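Local coordinates for protein NADPH-ferredoxin reductase FprA (Mycobacterium tuberculosis, PDB 1LQT) that transfers electrons between NADPH and ferredoxin as an FAD-dependent oxidoreductase and may supply electrons to cytochrome P450 systems, at residues P3-V9 and D33-L39; A18-K24 and A375-V379; Y97-A103 and N353-V357. All coordinates share one frame; numbering follows the deposited sequence.

Overall arrangement
From the N terminus, interaction 1 closes the first, short loop, joining strand 4-9 to strand 34-40, which come before and after helix 13-28 in the chain. Interaction 2 starts within that loop, on helix 13-28, and ends far along the chain on helix 370-391, so the two contacts cross. Interaction 3 opens after interaction 1 has closed and lies wholly within the span of interaction 2; it sets strand 354-356 beside strand 99-102. Because strands 4-9 and 99-102 are neighbours, interactions 1 and 3 build one continuous sheet, and both touch FAD. Interaction 2 joins two helices packed on that sheet: Leu22 meets Ile6 and Val36, while Thr378 OG1 bonds to Val356 O.

Interaction 1: residues P3-V9 and D33-L39; sequences PYYIAIV and DMAVDML. With FAD (flavin-adenine dinucleotide), chain H.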
# COMPACT_ATOMS: atom_id res chain seq x y z
N PRO A 3 32.54 -9.94 2.19
CA PRO A 3 31.25 -10.10 1.54
C PRO A 3 30.98 -8.87 0.68
O PRO A 3 31.58 -7.83 0.87
CB PRO A 3 30.28 -10.12 2.73
CG PRO A 3 30.93 -9.28 3.74
CD PRO A 3 32.42 -9.53 3.60
N TYR A 4 30.05 -9.01 -0.26
CA TYR A 4 29.44 -7.84 -0.86
C TYR A 4 28.54 -7.20 0.18
O TYR A 4 27.91 -7.90 0.97
CB TYR A 4 28.60 -8.22 -2.08
CG TYR A 4 29.42 -8.66 -3.27
CD1 TYR A 4 30.33 -7.81 -3.86
CD2 TYR A 4 29.25 -9.90 -3.83
CE1 TYR A 4 31.06 -8.21 -4.96
CE2 TYR A 4 29.97 -10.28 -4.96
CZ TYR A 4 30.88 -9.42 -5.51
OH TYR A 4 31.62 -9.78 -6.62
N TYR A 5 28.47 -5.87 0.15
CA TYR A 5 27.64 -5.10 1.06
C TYR A 5 26.52 -4.50 0.22
O TYR A 5 26.76 -3.71 -0.70
CB TYR A 5 28.43 -3.97 1.69
CG TYR A 5 29.49 -4.47 2.61
CD1 TYR A 5 29.20 -4.79 3.92
CD2 TYR A 5 30.78 -4.66 2.16
CE1 TYR A 5 30.20 -5.28 4.77
CE2 TYR A 5 31.78 -5.14 3.01
CZ TYR A 5 31.46 -5.45 4.30
OH TYR A 5 32.44 -5.93 5.14
N ILE A 6 25.30 -4.87 0.57
CA ILE A 6 24.12 -4.38 -0.13
C ILE A 6 23.25 -3.61 0.83
O ILE A 6 22.95 -4.07 1.91
CB ILE A 6 23.29 -5.55 -0.68
CG1 ILE A 6 24.17 -6.62 -1.36
CG2 ILE A 6 22.22 -5.04 -1.62
CD1 ILE A 6 24.93 -6.17 -2.54
N ALA A 7 22.84 -2.42 0.40
CA ALA A 7 21.86 -1.64 1.16
C ALA A 7 20.52 -1.82 0.47
O ALA A 7 20.43 -1.78 -0.75
CB ALA A 7 22.20 -0.17 1.16
N ILE A 8 19.48 -1.98 1.29
CA ILE A 8 18.10 -2.04 0.79
C ILE A 8 17.37 -0.91 1.47
O ILE A 8 17.40 -0.79 2.70
CB ILE A 8 17.45 -3.40 1.07
CG1 ILE A 8 18.23 -4.53 0.42
CG2 ILE A 8 16.01 -3.37 0.59
CD1 ILE A 8 17.71 -5.88 0.75
N VAL A 9 16.71 -0.07 0.68
CA VAL A 9 15.99 1.10 1.17
C VAL A 9 14.52 0.75 1.16
O VAL A 9 13.91 0.57 0.11
CB VAL A 9 16.30 2.34 0.32
CG1 VAL A 9 15.53 3.52 0.86
CG2 VAL A 9 17.82 2.59 0.31
N ASP A 33 29.73 -14.10 -0.84
CA ASP A 33 29.23 -13.81 0.49
C ASP A 33 28.49 -12.48 0.46
O ASP A 33 28.81 -11.63 -0.36
CB ASP A 33 30.39 -13.78 1.48
CG ASP A 33 31.34 -14.96 1.32
OD1 ASP A 33 30.91 -16.08 1.56
OD2 ASP A 33 32.53 -14.87 0.91
N MET A 34 27.53 -12.32 1.35
CA MET A 34 26.64 -11.18 1.35
C MET A 34 26.45 -10.62 2.75
O MET A 34 26.36 -11.35 3.73
CB MET A 34 25.26 -11.52 0.79
CG MET A 34 25.19 -11.60 -0.72
SD MET A 34 25.29 -10.03 -1.59
CE MET A 34 25.22 -10.69 -3.26
N ALA A 35 26.33 -9.31 2.82
CA ALA A 35 25.93 -8.56 4.02
C ALA A 35 24.84 -7.62 3.53
O ALA A 35 25.04 -6.92 2.54
CB ALA A 35 27.09 -7.79 4.59
N VAL A 36 23.72 -7.59 4.23
CA VAL A 36 22.57 -6.77 3.86
C VAL A 36 22.19 -5.82 4.99
O VAL A 36 21.94 -6.27 6.10
CB VAL A 36 21.37 -7.69 3.55
CG1 VAL A 36 20.10 -6.86 3.29
CG2 VAL A 36 21.68 -8.62 2.42
N ASP A 37 22.18 -4.53 4.71
CA ASP A 37 21.71 -3.49 5.62
C ASP A 37 20.43 -2.94 5.03
O ASP A 37 20.39 -2.48 3.90
CB ASP A 37 22.72 -2.36 5.74
CG ASP A 37 23.94 -2.71 6.57
OD1 ASP A 37 23.89 -3.72 7.29
OD2 ASP A 37 24.93 -1.96 6.50
N MET A 38 19.37 -2.97 5.82
CA MET A 38 18.06 -2.49 5.43
C MET A 38 17.75 -1.21 6.17
O MET A 38 17.78 -1.19 7.39
CB MET A 38 17.04 -3.57 5.74
CG MET A 38 15.66 -3.23 5.33
SD MET A 38 14.48 -4.59 5.60
CE MET A 38 14.84 -5.69 4.30
N LEU A 39 17.50 -0.14 5.42
CA LEU A 39 17.23 1.18 5.94
C LEU A 39 15.78 1.50 5.72
O LEU A 39 15.31 1.49 4.60
CB LEU A 39 18.07 2.22 5.18
CG LEU A 39 19.57 1.93 5.11
CD1 LEU A 39 20.26 3.17 4.48
CD2 LEU A 39 20.19 1.51 6.33
PA FAD H . 5.74 -1.21 0.62
O1A FAD H . 4.99 0.05 0.48
O2A FAD H . 5.12 -2.38 1.28
O5B FAD H . 7.10 -0.91 1.40
C5B FAD H . 7.86 0.27 1.11
C4B FAD H . 8.70 0.56 2.35
O4B FAD H . 9.66 1.55 1.98
C3B FAD H . 7.90 1.13 3.53
O3B FAD H . 8.20 0.48 4.74
C2B FAD H . 8.30 2.59 3.53
O2B FAD H . 8.17 3.26 4.76
C1B FAD H . 9.74 2.51 3.02
N9A FAD H . 10.26 3.75 2.45
C8A FAD H . 9.64 4.54 1.53
N7A FAD H . 10.37 5.59 1.20
C5A FAD H . 11.51 5.48 1.97
C6A FAD H . 12.64 6.30 2.08
N6A FAD H . 12.84 7.39 1.35
N1A FAD H . 13.61 5.90 2.95
C2A FAD H . 13.44 4.76 3.66
N3A FAD H . 12.39 3.93 3.61
C4A FAD H . 11.45 4.34 2.75
N1 FAD H . -1.58 -7.50 -0.69
C2 FAD H . -2.02 -8.73 -0.29
O2 FAD H . -1.47 -9.75 -0.67
N3 FAD H . -3.12 -8.81 0.55
C4 FAD H . -3.76 -7.72 1.07
O4 FAD H . -4.73 -7.86 1.86
C4X FAD H . -3.27 -6.47 0.70
N5 FAD H . -3.84 -5.32 1.21
C5X FAD H . -3.38 -4.09 0.80
C6 FAD H . -3.96 -2.95 1.28
C7 FAD H . -3.58 -1.69 0.84
C7M FAD H . -4.24 -0.46 1.41
C8 FAD H . -2.54 -1.60 -0.09
C8M FAD H . -2.10 -0.26 -0.62
C9 FAD H . -1.92 -2.75 -0.57
C9A FAD H . -2.32 -4.01 -0.13
N10 FAD H . -1.73 -5.18 -0.62
C10 FAD H . -2.18 -6.40 -0.19
C1' FAD H . -0.58 -5.14 -1.56
C2' FAD H . 0.75 -5.08 -0.82
O2' FAD H . 0.64 -4.10 0.19
C3' FAD H . 1.88 -4.71 -1.80
O3' FAD H . 2.02 -5.71 -2.81
C4' FAD H . 3.28 -4.63 -1.19
O4' FAD H . 3.24 -4.13 0.14
C5' FAD H . 4.19 -3.75 -2.05
O5' FAD H . 5.50 -3.92 -1.50
P FAD H . 6.68 -2.87 -1.66
O1P FAD H . 7.82 -3.51 -0.95
O2P FAD H . 6.90 -2.43 -3.07
O3P FAD H . 6.21 -1.56 -0.89
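Ala7 is paired in the sheet with an acid, Asp37, whose carboxylate is buried yet bonds to nothing in residues 3-9. Its OD1 forms a salt bridge with Arg77 and its OD2 a hydrogen bond with Tyr97 OH, so both oxygens are satisfied by neighbouring parts of the fold; the nearby guanidinium would probably favour the ionised carboxylate. The Asp37 backbone does hydrogen-bond across the contact: its N donates to Ile6 O (2.9 Å), and its O accepts from Ile8 N (2.8 Å) while also lying 3.2 Å from Ala7 CA in a C-H···O contact. The same parallel pattern runs from Tyr4 N, which donates to Asp33 O from 40° above the carbonyl plane, to Leu39 N, which meets Ile8 O almost head-on at 2.8 Å.

The two strands belong to the first beta-alpha-beta unit of a Rossmann-type, FAD-binding domain. Helix 13-28 lies against the face carrying Ile6, Ile8, Val36 and Met38. There the CD1 end of Ile8, extended beyond CG1 (chi2 175°), reaches CG1 of Val36 at 3.6 Å. On the face of Tyr5 and Ala35, the Ala35 methyl approaches the Tyr5 ring obliquely, 3.7 Å from CD1.

At the C-terminal ends the contact reaches the adenine of FAD. Val9 CG1, placed opposite its own backbone N (chi1 180°), touches the ring at C2A (3.7 Å), and Leu39 O comes within 3.9 Å of the same C2A carbon.

Interaction 2: residues A18-K24 and A375-V379; sequences AAASLLK and AQDTV
Gln376 OE1 receives Lys24 NZ at 2.9 Å, the ammonium standing 42° above the plane of the amide carbonyl rather than on a lone pair. Ser21 OG lies 2.8 Å from the same OE1, but its single proton could instead go to Phe17 O one turn back, so its direction is not settled. This polar group joins helix 13-28, the helix of the N-terminal Rossmann-type beta-alpha-beta unit, to helix 370-391, much later in the chain.

The Gln376 chain bends at chi2 (67°), which carries its amide over to the first helix. The other end of that amide is held as well: NE2 donates to a water at 2.9 Å, and that water donates in turn to Ser21 O at 2.8 Å. Asp380 OD1 also accepts from NE2. With NE2 donating and OE1 accepting, the partners on both ends support this orientation of the amide and should restrain its rotation. Lys24 crosses the glutamine side chain at about a right angle, at the more exposed end of the contact.

Further in, the interface is apolar. The segment axes approach to 8.7 Å and run in broadly the same direction, 47° apart, close packing that small side chains permit. Val379 lays its two methyls along one face of the first helix. CG1 meets Leu22 CD2 at 3.7 Å and also rests on Ser21 CB, whereas CG2 lies over Ala18, whose O and CB it touches. Leu22 in turn reaches Ile6 and Ile8 of strand 4-9, linking this helix pair to the sheet. Beside Ala18, the Ala375 methyl presses against the other helix's backbone, its CB 3.6 Å from Ala18 N.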
# COMPACT_ATOMS: atom_id res chain seq x y z
N ALA A 18 13.90 -9.37 -1.66
CA ALA A 18 15.24 -9.11 -2.20
C ALA A 18 16.32 -9.59 -1.22
O ALA A 18 17.29 -10.21 -1.62
CB ALA A 18 15.40 -7.63 -2.50
N ALA A 19 16.13 -9.27 0.06
CA ALA A 19 17.09 -9.69 1.07
C ALA A 19 17.25 -11.20 1.06
O ALA A 19 18.37 -11.73 1.08
CB ALA A 19 16.68 -9.20 2.44
N ALA A 20 16.12 -11.90 1.04
CA ALA A 20 16.17 -13.34 1.03
C ALA A 20 16.88 -13.87 -0.19
O ALA A 20 17.67 -14.81 -0.11
CB ALA A 20 14.77 -13.94 1.16
N SER A 21 16.61 -13.27 -1.35
CA SER A 21 17.27 -13.70 -2.59
C SER A 21 18.78 -13.49 -2.54
O SER A 21 19.54 -14.33 -3.00
CB SER A 21 16.68 -12.96 -3.77
OG SER A 21 15.34 -13.32 -4.01
N LEU A 22 19.22 -12.39 -1.97
CA LEU A 22 20.64 -12.12 -1.84
C LEU A 22 21.31 -13.15 -0.95
O LEU A 22 22.37 -13.69 -1.27
CB LEU A 22 20.86 -10.73 -1.28
CG LEU A 22 20.51 -9.57 -2.21
CD1 LEU A 22 20.28 -8.29 -1.43
CD2 LEU A 22 21.59 -9.38 -3.29
N LEU A 23 20.70 -13.44 0.20
CA LEU A 23 21.30 -14.36 1.14
C LEU A 23 21.29 -15.79 0.59
O LEU A 23 22.23 -16.56 0.79
CB LEU A 23 20.57 -14.26 2.48
CG LEU A 23 20.70 -12.92 3.19
CD1 LEU A 23 19.81 -12.89 4.42
CD2 LEU A 23 22.14 -12.57 3.52
N LYS A 24 20.24 -16.14 -0.14
CA LYS A 24 20.15 -17.44 -0.79
C LYS A 24 21.24 -17.64 -1.84
O LYS A 24 21.83 -18.70 -1.93
CB LYS A 24 18.78 -17.64 -1.43
CG LYS A 24 18.60 -18.96 -2.16
CD LYS A 24 17.23 -19.04 -2.81
CE LYS A 24 17.00 -17.98 -3.91
NZ LYS A 24 15.58 -17.90 -4.32
N ALA A 375 11.50 -9.29 -7.17
CA ALA A 375 12.73 -9.07 -6.43
C ALA A 375 13.83 -10.04 -6.88
O ALA A 375 14.98 -9.66 -6.99
CB ALA A 375 12.48 -9.18 -4.94
N GLN A 376 13.46 -11.29 -7.11
CA GLN A 376 14.43 -12.29 -7.51
C GLN A 376 15.09 -11.90 -8.83
O GLN A 376 16.28 -12.02 -8.99
CB GLN A 376 13.75 -13.64 -7.67
CG GLN A 376 14.70 -14.76 -8.04
CD GLN A 376 15.68 -15.07 -6.92
OE1 GLN A 376 15.25 -15.41 -5.82
NE2 GLN A 376 16.98 -14.95 -7.19
N ASP A 377 14.26 -11.41 -9.75
CA ASP A 377 14.75 -10.97 -11.05
C ASP A 377 15.74 -9.83 -10.91
O ASP A 377 16.82 -9.85 -11.53
CB ASP A 377 13.59 -10.59 -11.96
CG ASP A 377 12.81 -11.80 -12.43
OD1 ASP A 377 13.32 -12.93 -12.37
OD2 ASP A 377 11.67 -11.69 -12.88
N THR A 378 15.38 -8.83 -10.12
CA THR A 378 16.29 -7.73 -9.88
C THR A 378 17.62 -8.23 -9.26
O THR A 378 18.71 -7.80 -9.67
CB THR A 378 15.66 -6.67 -8.94
OG1 THR A 378 14.61 -5.95 -9.60
CG2 THR A 378 16.67 -5.65 -8.61
N VAL A 379 17.50 -9.10 -8.26
CA VAL A 379 18.69 -9.59 -7.56
C VAL A 379 19.59 -10.39 -8.47
O VAL A 379 20.80 -10.24 -8.42
CB VAL A 379 18.28 -10.36 -6.29
CG1 VAL A 379 19.44 -11.17 -5.76
CG2 VAL A 379 17.76 -9.39 -5.22
O HOH W 1 19.18 -15.56 -5.45

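Interaction 3: residues Y97-A103 and N353-V357; sequences YDAVIYA and NEYVV. With FAD (flavin-adenine dinucleotide), chain H.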
# COMPACT_ATOMS: atom_id res chain seq x y z
N TYR A 97 28.25 1.10 -0.40
CA TYR A 97 27.78 -0.23 -0.62
C TYR A 97 28.12 -0.65 -2.02
O TYR A 97 28.25 0.18 -2.92
CB TYR A 97 26.25 -0.27 -0.40
CG TYR A 97 25.85 -0.12 1.05
CD1 TYR A 97 25.63 1.13 1.61
CD2 TYR A 97 25.74 -1.22 1.87
CE1 TYR A 97 25.29 1.26 2.92
CE2 TYR A 97 25.39 -1.10 3.20
CZ TYR A 97 25.17 0.13 3.73
OH TYR A 97 24.80 0.29 5.04
N ASP A 98 28.30 -1.95 -2.22
CA ASP A 98 28.50 -2.48 -3.56
C ASP A 98 27.30 -2.25 -4.46
O ASP A 98 27.45 -1.97 -5.65
CB ASP A 98 28.86 -3.96 -3.51
CG ASP A 98 30.21 -4.19 -2.86
OD1 ASP A 98 30.22 -4.71 -1.73
OD2 ASP A 98 31.23 -3.84 -3.46
N ALA A 99 26.10 -2.37 -3.89
CA ALA A 99 24.88 -2.08 -4.63
C ALA A 99 23.82 -1.64 -3.63
O ALA A 99 23.90 -1.95 -2.45
CB ALA A 99 24.42 -3.28 -5.39
N VAL A 100 22.83 -0.90 -4.15
CA VAL A 100 21.75 -0.38 -3.35
C VAL A 100 20.46 -0.73 -4.08
O VAL A 100 20.33 -0.50 -5.27
CB VAL A 100 21.85 1.14 -3.19
CG1 VAL A 100 20.80 1.64 -2.21
CG2 VAL A 100 23.27 1.58 -2.72
N ILE A 101 19.51 -1.29 -3.33
CA ILE A 101 18.19 -1.64 -3.87
C ILE A 101 17.16 -0.72 -3.24
O ILE A 101 17.00 -0.70 -2.02
CB ILE A 101 17.84 -3.08 -3.57
CG1 ILE A 101 18.90 -4.06 -4.10
CG2 ILE A 101 16.49 -3.40 -4.14
CD1 ILE A 101 18.63 -5.47 -3.74
N TYR A 102 16.45 0.04 -4.08
CA TYR A 102 15.35 0.88 -3.64
C TYR A 102 14.06 0.09 -3.71
O TYR A 102 13.64 -0.35 -4.77
CB TYR A 102 15.30 2.16 -4.50
CG TYR A 102 16.44 3.05 -4.11
CD1 TYR A 102 17.69 2.89 -4.67
CD2 TYR A 102 16.31 3.99 -3.10
CE1 TYR A 102 18.77 3.61 -4.22
CE2 TYR A 102 17.38 4.73 -2.66
CZ TYR A 102 18.61 4.52 -3.21
OH TYR A 102 19.67 5.24 -2.71
N ALA A 103 13.43 -0.05 -2.54
CA ALA A 103 12.22 -0.82 -2.33
C ALA A 103 11.22 0.06 -1.58
O ALA A 103 10.61 -0.35 -0.59
CB ALA A 103 12.55 -2.10 -1.56
N ASN A 353 24.99 0.57 -10.19
CA ASN A 353 24.89 -0.25 -8.98
C ASN A 353 23.66 0.03 -8.10
O ASN A 353 23.64 -0.38 -6.96
CB ASN A 353 26.17 -0.17 -8.13
CG ASN A 353 26.31 1.10 -7.42
OD1 ASN A 353 25.81 2.13 -7.90
ND2 ASN A 353 27.00 1.09 -6.25
N GLU A 354 22.66 0.73 -8.66
CA GLU A 354 21.43 1.00 -7.93
C GLU A 354 20.29 0.32 -8.68
O GLU A 354 20.23 0.36 -9.91
CB GLU A 354 21.21 2.49 -7.80
CG GLU A 354 22.34 3.21 -7.07
CD GLU A 354 22.34 4.69 -7.35
OE1 GLU A 354 22.55 5.07 -8.52
OE2 GLU A 354 22.14 5.49 -6.42
N TYR A 355 19.35 -0.22 -7.91
CA TYR A 355 18.31 -1.07 -8.41
C TYR A 355 17.00 -0.70 -7.76
O TYR A 355 16.96 0.02 -6.76
CB TYR A 355 18.65 -2.55 -8.09
CG TYR A 355 19.92 -2.99 -8.77
CD1 TYR A 355 21.16 -2.72 -8.22
CD2 TYR A 355 19.87 -3.64 -10.00
CE1 TYR A 355 22.33 -3.07 -8.87
CE2 TYR A 355 21.05 -3.97 -10.67
CZ TYR A 355 22.26 -3.69 -10.09
OH TYR A 355 23.42 -4.03 -10.76
N VAL A 356 15.92 -1.24 -8.30
CA VAL A 356 14.59 -1.10 -7.76
C VAL A 356 13.88 -2.44 -7.75
O VAL A 356 14.10 -3.28 -8.60
CB VAL A 356 13.73 -0.07 -8.54
CG1 VAL A 356 14.13 1.34 -8.18
CG2 VAL A 356 13.81 -0.29 -10.05
N VAL A 357 12.99 -2.61 -6.77
CA VAL A 357 12.08 -3.73 -6.66
C VAL A 357 10.74 -3.20 -6.18
O VAL A 357 10.66 -2.13 -5.60
CB VAL A 357 12.59 -4.84 -5.69
CG1 VAL A 357 13.88 -5.48 -6.25
CG2 VAL A 357 12.81 -4.27 -4.32
PA FAD H . 5.74 -1.21 0.62
O1A FAD H . 4.99 0.05 0.48
O2A FAD H . 5.12 -2.38 1.28
O5B FAD H . 7.10 -0.91 1.40
C5B FAD H . 7.86 0.27 1.11
C4B FAD H . 8.70 0.56 2.35
O4B FAD H . 9.66 1.55 1.98
C3B FAD H . 7.90 1.13 3.53
O3B FAD H . 8.20 0.48 4.74
C2B FAD H . 8.30 2.59 3.53
O2B FAD H . 8.17 3.26 4.76
C1B FAD H . 9.74 2.51 3.02
N9A FAD H . 10.26 3.75 2.45
C8A FAD H . 9.64 4.54 1.53
N7A FAD H . 10.37 5.59 1.20
C5A FAD H . 11.51 5.48 1.97
C6A FAD H . 12.64 6.30 2.08
N6A FAD H . 12.84 7.39 1.35
N1A FAD H . 13.61 5.90 2.95
C2A FAD H . 13.44 4.76 3.66
N3A FAD H . 12.39 3.93 3.61
C4A FAD H . 11.45 4.34 2.75
N1 FAD H . -1.58 -7.50 -0.69
C2 FAD H . -2.02 -8.73 -0.29
O2 FAD H . -1.47 -9.75 -0.67
N3 FAD H . -3.12 -8.81 0.55
C4 FAD H . -3.76 -7.72 1.07
O4 FAD H . -4.73 -7.86 1.86
C4X FAD H . -3.27 -6.47 0.70
N5 FAD H . -3.84 -5.32 1.21
C5X FAD H . -3.38 -4.09 0.80
C6 FAD H . -3.96 -2.95 1.28
C7 FAD H . -3.58 -1.69 0.84
C7M FAD H . -4.24 -0.46 1.41
C8 FAD H . -2.54 -1.60 -0.09
C8M FAD H . -2.10 -0.26 -0.62
C9 FAD H . -1.92 -2.75 -0.57
C9A FAD H . -2.32 -4.01 -0.13
N10 FAD H . -1.73 -5.18 -0.62
C10 FAD H . -2.18 -6.40 -0.19
C1' FAD H . -0.58 -5.14 -1.56
C2' FAD H . 0.75 -5.08 -0.82
O2' FAD H . 0.64 -4.10 0.19
C3' FAD H . 1.88 -4.71 -1.80
O3' FAD H . 2.02 -5.71 -2.81
C4' FAD H . 3.28 -4.63 -1.19
O4' FAD H . 3.24 -4.13 0.14
C5' FAD H . 4.19 -3.75 -2.05
O5' FAD H . 5.50 -3.92 -1.50
P FAD H . 6.68 -2.87 -1.66
O1P FAD H . 7.82 -3.51 -0.95
O2P FAD H . 6.90 -2.43 -3.07
O3P FAD H . 6.21 -1.56 -0.89
O HOH W 2 22.00 4.76 -3.88
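Tyr102 and Tyr355 meet through their backbones in the most nearly straight hydrogen bond of the contact: Tyr102 N donates to Tyr355 O at 2.7 Å with an N-H···O angle of 175°. Val100 N to Asn353 O and Tyr355 N to Val100 O continue the parallel ladder toward the N-terminal ends; at the C-terminal ends it closes with Val357 N to Tyr102 O, longer at 3.1 Å. Tyr355 O also lies at the edge of the Tyr102 ring, in its plane and 3.6 Å from CD1.

Side-chain polar bonds flank this ladder. Asn353 holds its CG between the backbone N and the carbonyl carbon (chi1 73°), and from there ND2 donates to Asp98 O at 3.2 Å. That oxygen lies close to the amide plane of Asn353, yet the donor sits 64° above the plane of the Asp98 carbonyl. On the face carrying Tyr102 and Glu354, one water accepts from Tyr102 OH (2.7 Å) and donates to Glu354 OE2 (2.6 Å), spanning two side chains that do not bond directly; Glu354 OE1 is hydrogen-bonded to Ser351 OG.

Strand 354-356 is the edge strand of the Rossmann-type FAD domain: strand 99-102 separates it from strand 4-9, and the chain supplies it late, after the second, NADP-binding sheet.

On the side covered by helices 13-28 and 370-391, Val357 CG2 meets the Ala103 methyl, CB, at 3.5 Å and also touches Ile101 CG2, while Ala99 CB comes obliquely to the Tyr355 ring at CE1; the Tyr355 hydroxyl is hydrogen-bonded to Asn385 OD1. On the opposite face Tyr102 CB packs on Val356 CG1. At the strand end Ala103 O lies 3.3 Å from FAD C5B, the 5' carbon of the adenosine ribose.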